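Local coordinates for protein putative oxidoreductase YfjR (Streptomyces aurantiacus, PDB 4OQZ) that reduces imines as an S-selective imine reductase of the HIBADH-related family, probably drawing on NADPH bound to its Rossmann-type domain, at residues 64-68 and 69-73; 81-85 and 86-90. All coordinates share one frame; numbering follows the deposited sequence.

From the N terminus, the chain leaves strand 61-64, rounds the loop of 65-68 and enters helix 69-75; interaction 1 closes this strand-to-helix turn with an N-cap. Further on, interaction 2 closes a type II beta turn, Val83 to Arg86, that leads into strand 87-90. The two follow in series, neither nesting nor crossing, and their centres lie about 14 Å apart. Together they mark the two ends of one beta-alpha-beta crossover, whose strands run parallel and adjacent. They meet directly: Leu64 N lies 2.8 Å from Val89 O, a probable hydrogen bond between the strands, while Tyr69 and Met72 of the helix pack on Asn90.

Interaction 1: 64-68 and 69-73; sequences LSLID and YDAMY
Asp68 turns its carboxylate back onto the first turn of helix 69-75, and Ala71 N donates to Asp68 OD2 at 2.8 Å, the capping bond of an N-cap residue. The donor lies almost in line with the CG-OD2 bond, although the angle at the hydrogen is only 137°. A chi1 of 43° sets CG between the backbone N and the carbonyl carbon of Asp68, which brings OD2 within reach of the amide of Ala71. Asp70 N is also near this oxygen, but its angle is too poor for a bond. The helix end would probably stabilise the negative charge of Asp68.

The tighter packing lies beside the cap. Leu66 sends its CD2 branch to the carbonyl of Ala71, 3.3 Å from Ala71 O, and the same methyl makes an apolar contact of 3.9 Å with Ala71 CB. Deeper in, Leu64 and Met72 cross at about a right angle, with Leu64 CD1 reaching Met72 CE at 4.1 Å; both residues are buried. The solvent side is sparser: exposed Ile67 meets the helix through CD1 alone, 4.0 Å from Ala71 CB. Asp70 meets Asp68 OD2 only with CB, 3.2 Å away, and its carboxylate points outward, Asp70 OD1 staying 5.3 Å from Asp68 OD2.

Neighbouring elements surround the turn. Leu66 N donates to Ser92 OG, and the Leu66 side chain touches the glycine-rich GxGxxG-type turn, consistent with a place beside a Rossmann dinucleotide site. Leu64 and Met72 rest on Leu88 of strand 87-90, whereas Tyr69 packs on Asn90, helix 96-108 and strand 112-119.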
loop_
_atom_site.group_PDB
_atom_site.type_symbol
_atom_site.label_atom_id
_atom_site.label_comp_id
_atom_site.label_asym_id
_atom_site.label_seq_id
_atom_site.Cartn_x
_atom_site.Cartn_y
_atom_site.Cartn_z
ATOM N N LEU A 64 -27.902 -12.811 -1.804
ATOM C CA LEU A 64 -27.266 -13.655 -0.784
ATOM C C LEU A 64 -26.035 -12.955 -0.172
ATOM O O LEU A 64 -25.142 -12.516 -0.893
ATOM C CB LEU A 64 -26.875 -15.031 -1.320
ATOM C CG LEU A 64 -27.982 -15.847 -1.951
ATOM C CD1 LEU A 64 -27.490 -16.530 -3.169
ATOM C CD2 LEU A 64 -28.569 -16.833 -0.954
ATOM N N SER A 65 -26.017 -12.845 1.160
ATOM C CA SER A 65 -24.907 -12.265 1.912
ATOM C C SER A 65 -24.603 -13.169 3.105
ATOM O O SER A 65 -24.927 -12.847 4.247
ATOM C CB SER A 65 -25.214 -10.840 2.366
ATOM O OG SER A 65 -23.978 -10.256 2.748
ATOM N N LEU A 66 -24.015 -14.334 2.807
ATOM C CA LEU A 66 -23.651 -15.350 3.790
ATOM C C LEU A 66 -22.147 -15.303 4.089
ATOM O O LEU A 66 -21.436 -14.472 3.515
ATOM C CB LEU A 66 -24.088 -16.733 3.272
ATOM C CG LEU A 66 -25.416 -17.277 3.818
ATOM C CD1 LEU A 66 -26.634 -16.545 3.231
ATOM C CD2 LEU A 66 -25.536 -18.749 3.520
ATOM N N ILE A 67 -21.668 -16.165 5.006
ATOM C CA ILE A 67 -20.259 -16.211 5.429
ATOM C C ILE A 67 -19.323 -16.466 4.238
ATOM O O ILE A 67 -18.372 -15.710 4.016
ATOM C CB ILE A 67 -20.041 -17.244 6.584
ATOM C CG1 ILE A 67 -21.141 -17.130 7.673
ATOM C CG2 ILE A 67 -18.638 -17.104 7.201
ATOM C CD1 ILE A 67 -21.798 -18.524 8.123
ATOM N N ASP A 68 -19.634 -17.508 3.459
ATOM C CA ASP A 68 -18.856 -17.979 2.316
ATOM C C ASP A 68 -19.762 -18.845 1.402
ATOM O O ASP A 68 -20.969 -18.935 1.660
ATOM C CB ASP A 68 -17.681 -18.827 2.860
ATOM C CG ASP A 68 -18.078 -19.787 3.980
ATOM O OD1 ASP A 68 -17.595 -19.606 5.114
ATOM O OD2 ASP A 68 -18.931 -20.659 3.741
ATOM N N TYR A 69 -19.182 -19.492 0.348
ATOM C CA TYR A 69 -19.944 -20.375 -0.539
ATOM C C TYR A 69 -20.293 -21.681 0.143
ATOM O O TYR A 69 -21.360 -22.219 -0.125
ATOM C CB TYR A 69 -19.265 -20.587 -1.911
ATOM C CG TYR A 69 -19.196 -19.319 -2.737
ATOM C CD1 TYR A 69 -20.350 -18.719 -3.232
ATOM C CD2 TYR A 69 -17.978 -18.706 -3.006
ATOM C CE1 TYR A 69 -20.292 -17.541 -3.974
ATOM C CE2 TYR A 69 -17.911 -17.512 -3.723
ATOM C CZ TYR A 69 -19.072 -16.936 -4.210
ATOM O OH TYR A 69 -19.020 -15.754 -4.906
ATOM N N ASP A 70 -19.441 -22.157 1.074
ATOM C CA ASP A 70 -19.675 -23.391 1.844
ATOM C C ASP A 70 -20.969 -23.308 2.676
ATOM O O ASP A 70 -21.644 -24.320 2.850
ATOM C CB ASP A 70 -18.480 -23.688 2.765
ATOM C CG ASP A 70 -17.856 -25.046 2.559
ATOM O OD1 ASP A 70 -17.031 -25.183 1.629
ATOM O OD2 ASP A 70 -18.165 -25.966 3.348
ATOM N N ALA A 71 -21.303 -22.101 3.185
ATOM C CA ALA A 71 -22.505 -21.838 3.977
ATOM C C ALA A 71 -23.754 -21.767 3.097
ATOM O O ALA A 71 -24.852 -22.025 3.589
ATOM C CB ALA A 71 -22.341 -20.550 4.768
ATOM N N MET A 72 -23.585 -21.430 1.801
ATOM C CA MET A 72 -24.654 -21.306 0.798
ATOM C C MET A 72 -25.370 -22.632 0.517
ATOM O O MET A 72 -26.590 -22.633 0.350
ATOM C CB MET A 72 -24.097 -20.695 -0.505
ATOM C CG MET A 72 -25.156 -20.222 -1.481
ATOM S SD MET A 72 -25.416 -21.376 -2.840
ATOM C CE MET A 72 -26.233 -20.316 -3.992
ATOM N N TYR A 73 -24.617 -23.748 0.472
ATOM C CA TYR A 73 -25.151 -25.095 0.215
ATOM C C TYR A 73 -26.107 -25.601 1.301
ATOM O O TYR A 73 -26.908 -26.508 1.038
ATOM C CB TYR A 73 -24.020 -26.104 -0.044
ATOM C CG TYR A 73 -23.170 -25.751 -1.244
ATOM C CD1 TYR A 73 -23.547 -26.132 -2.529
ATOM C CD2 TYR A 73 -21.994 -25.021 -1.098
ATOM C CE1 TYR A 73 -22.778 -25.788 -3.641
ATOM C CE2 TYR A 73 -21.220 -24.664 -2.202
ATOM C CZ TYR A 73 -21.613 -25.056 -3.471
ATOM O OH TYR A 73 -20.837 -24.715 -4.550
#

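Interaction 2: 81-85 and 86-90; sequences EAVAG and RVLVN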
loop_
_atom_site.group_PDB
_atom_site.type_symbol
_atom_site.label_atom_id
_atom_site.label_comp_id
_atom_site.label_asym_id
_atom_site.label_seq_id
_atom_site.Cartn_x
_atom_site.Cartn_y
_atom_site.Cartn_z
ATOM N N GLU A 81 -36.230 -26.897 -5.569
ATOM C CA GLU A 81 -37.223 -26.407 -6.536
ATOM C C GLU A 81 -37.422 -24.873 -6.551
ATOM O O GLU A 81 -37.803 -24.325 -7.586
ATOM C CB GLU A 81 -38.580 -27.115 -6.347
ATOM C CG GLU A 81 -38.581 -28.599 -6.686
ATOM C CD GLU A 81 -38.442 -29.533 -5.498
ATOM O OE1 GLU A 81 -37.500 -30.358 -5.502
ATOM O OE2 GLU A 81 -39.281 -29.453 -4.572
ATOM N N ALA A 82 -37.177 -24.181 -5.429
ATOM C CA ALA A 82 -37.358 -22.727 -5.402
ATOM C C ALA A 82 -36.264 -21.977 -6.164
ATOM O O ALA A 82 -36.415 -20.785 -6.419
ATOM C CB ALA A 82 -37.457 -22.227 -3.973
ATOM N N VAL A 83 -35.175 -22.668 -6.528
ATOM C CA VAL A 83 -34.056 -22.087 -7.276
ATOM C C VAL A 83 -34.430 -21.832 -8.750
ATOM O O VAL A 83 -34.009 -20.816 -9.297
ATOM C CB VAL A 83 -32.725 -22.886 -7.102
ATOM C CG1 VAL A 83 -31.558 -22.195 -7.801
ATOM C CG2 VAL A 83 -32.395 -23.079 -5.620
ATOM N N ALA A 84 -35.252 -22.720 -9.375
ATOM C CA ALA A 84 -35.657 -22.592 -10.788
ATOM C C ALA A 84 -36.316 -21.248 -11.182
ATOM O O ALA A 84 -37.246 -20.785 -10.509
ATOM C CB ALA A 84 -36.531 -23.775 -11.207
ATOM N N GLY A 85 -35.804 -20.649 -12.265
ATOM C CA GLY A 85 -36.261 -19.367 -12.803
ATOM C C GLY A 85 -35.917 -18.157 -11.943
ATOM O O GLY A 85 -36.574 -17.112 -12.035
ATOM N N ARG A 86 -34.911 -18.289 -11.068
ATOM C CA ARG A 86 -34.511 -17.201 -10.173
ATOM C C ARG A 86 -33.079 -16.789 -10.393
ATOM O O ARG A 86 -32.240 -17.618 -10.764
ATOM C CB ARG A 86 -34.722 -17.565 -8.693
ATOM C CG ARG A 86 -36.006 -18.337 -8.434
ATOM C CD ARG A 86 -36.761 -17.833 -7.242
ATOM N NE ARG A 86 -37.889 -16.997 -7.641
ATOM C CZ ARG A 86 -39.117 -17.444 -7.876
ATOM N NH1 ARG A 86 -39.395 -18.737 -7.757
ATOM N NH2 ARG A 86 -40.078 -16.601 -8.229
ATOM N N VAL A 87 -32.809 -15.493 -10.171
ATOM C CA VAL A 87 -31.478 -14.905 -10.269
ATOM C C VAL A 87 -30.941 -14.781 -8.850
ATOM O O VAL A 87 -31.530 -14.076 -8.018
ATOM C CB VAL A 87 -31.429 -13.572 -11.071
ATOM C CG1 VAL A 87 -29.999 -13.032 -11.153
ATOM C CG2 VAL A 87 -31.990 -13.764 -12.480
ATOM N N LEU A 88 -29.872 -15.542 -8.558
ATOM C CA LEU A 88 -29.207 -15.572 -7.251
ATOM C C LEU A 88 -27.885 -14.788 -7.288
ATOM O O LEU A 88 -26.941 -15.159 -8.004
ATOM C CB LEU A 88 -28.982 -17.018 -6.785
ATOM C CG LEU A 88 -30.086 -17.659 -5.954
ATOM C CD1 LEU A 88 -31.300 -18.034 -6.817
ATOM C CD2 LEU A 88 -29.572 -18.933 -5.316
ATOM N N VAL A 89 -27.848 -13.677 -6.556
ATOM C CA VAL A 89 -26.693 -12.784 -6.507
ATOM C C VAL A 89 -25.922 -13.130 -5.253
ATOM O O VAL A 89 -26.380 -12.836 -4.134
ATOM C CB VAL A 89 -27.090 -11.285 -6.564
ATOM C CG1 VAL A 89 -25.851 -10.416 -6.775
ATOM C CG2 VAL A 89 -28.108 -11.030 -7.676
ATOM N N ASN A 90 -24.782 -13.817 -5.435
ATOM C CA ASN A 90 -23.986 -14.247 -4.292
ATOM C C ASN A 90 -22.889 -13.256 -3.964
ATOM O O ASN A 90 -21.899 -13.147 -4.686
ATOM C CB ASN A 90 -23.480 -15.685 -4.439
ATOM C CG ASN A 90 -23.188 -16.343 -3.118
ATOM O OD1 ASN A 90 -22.480 -15.809 -2.263
ATOM N ND2 ASN A 90 -23.661 -17.556 -2.955
#
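The guanidinium of Arg86 has the carbonyl oxygen Ala82 O at its edge, in its plane, with Arg86 NH1 3.9 Å from that oxygen; Ala84 O approaches obliquely at a similar range. Neither is a hydrogen bond, and the polar end of Arg86 is instead held from outside the turn, by NE donating to Asn59 O. The aliphatic stem does the close touching: Arg86 CD lies 3.1 Å from Ala82 O, and Arg86 CG lies between two carbonyls, 3.2 Å from Ala82 O and 3.3 Å from Val83 O. With chi1 at -40°, CG stands beside the backbone N and anti to the carbonyl carbon, and bends at chi2 and chi3 carry the chain across these two carbonyls. Ala82 O is buried under this stem and has no hydrogen-bonding partner in the model. Replacing Arg86 by an alanine removes the stem and NE, which is likely to uncover Ala82 O and leave Asn59 O without this donor.

Behind the stem, Arg86 N donates to Val83 O, a weak bond of 3.2 Å with an angle of 135°. It closes a type II beta turn from Val83 to Arg86, in which Gly85 takes a positive phi of 70°, readily reached without a side chain. On the buried side the contact is apolar and looser, Val83 CG1 standing 4.3 Å from Leu88 CD1.

The turn delivers the chain into strand 87-90, which is flanked by parallel strands 61-64 and 112-119 through backbone bonds such as Val87 with Val62 and Leu88 with Thr112. This entry into the second strand of a beta-alpha-beta crossover is typical of the Rossmann fold.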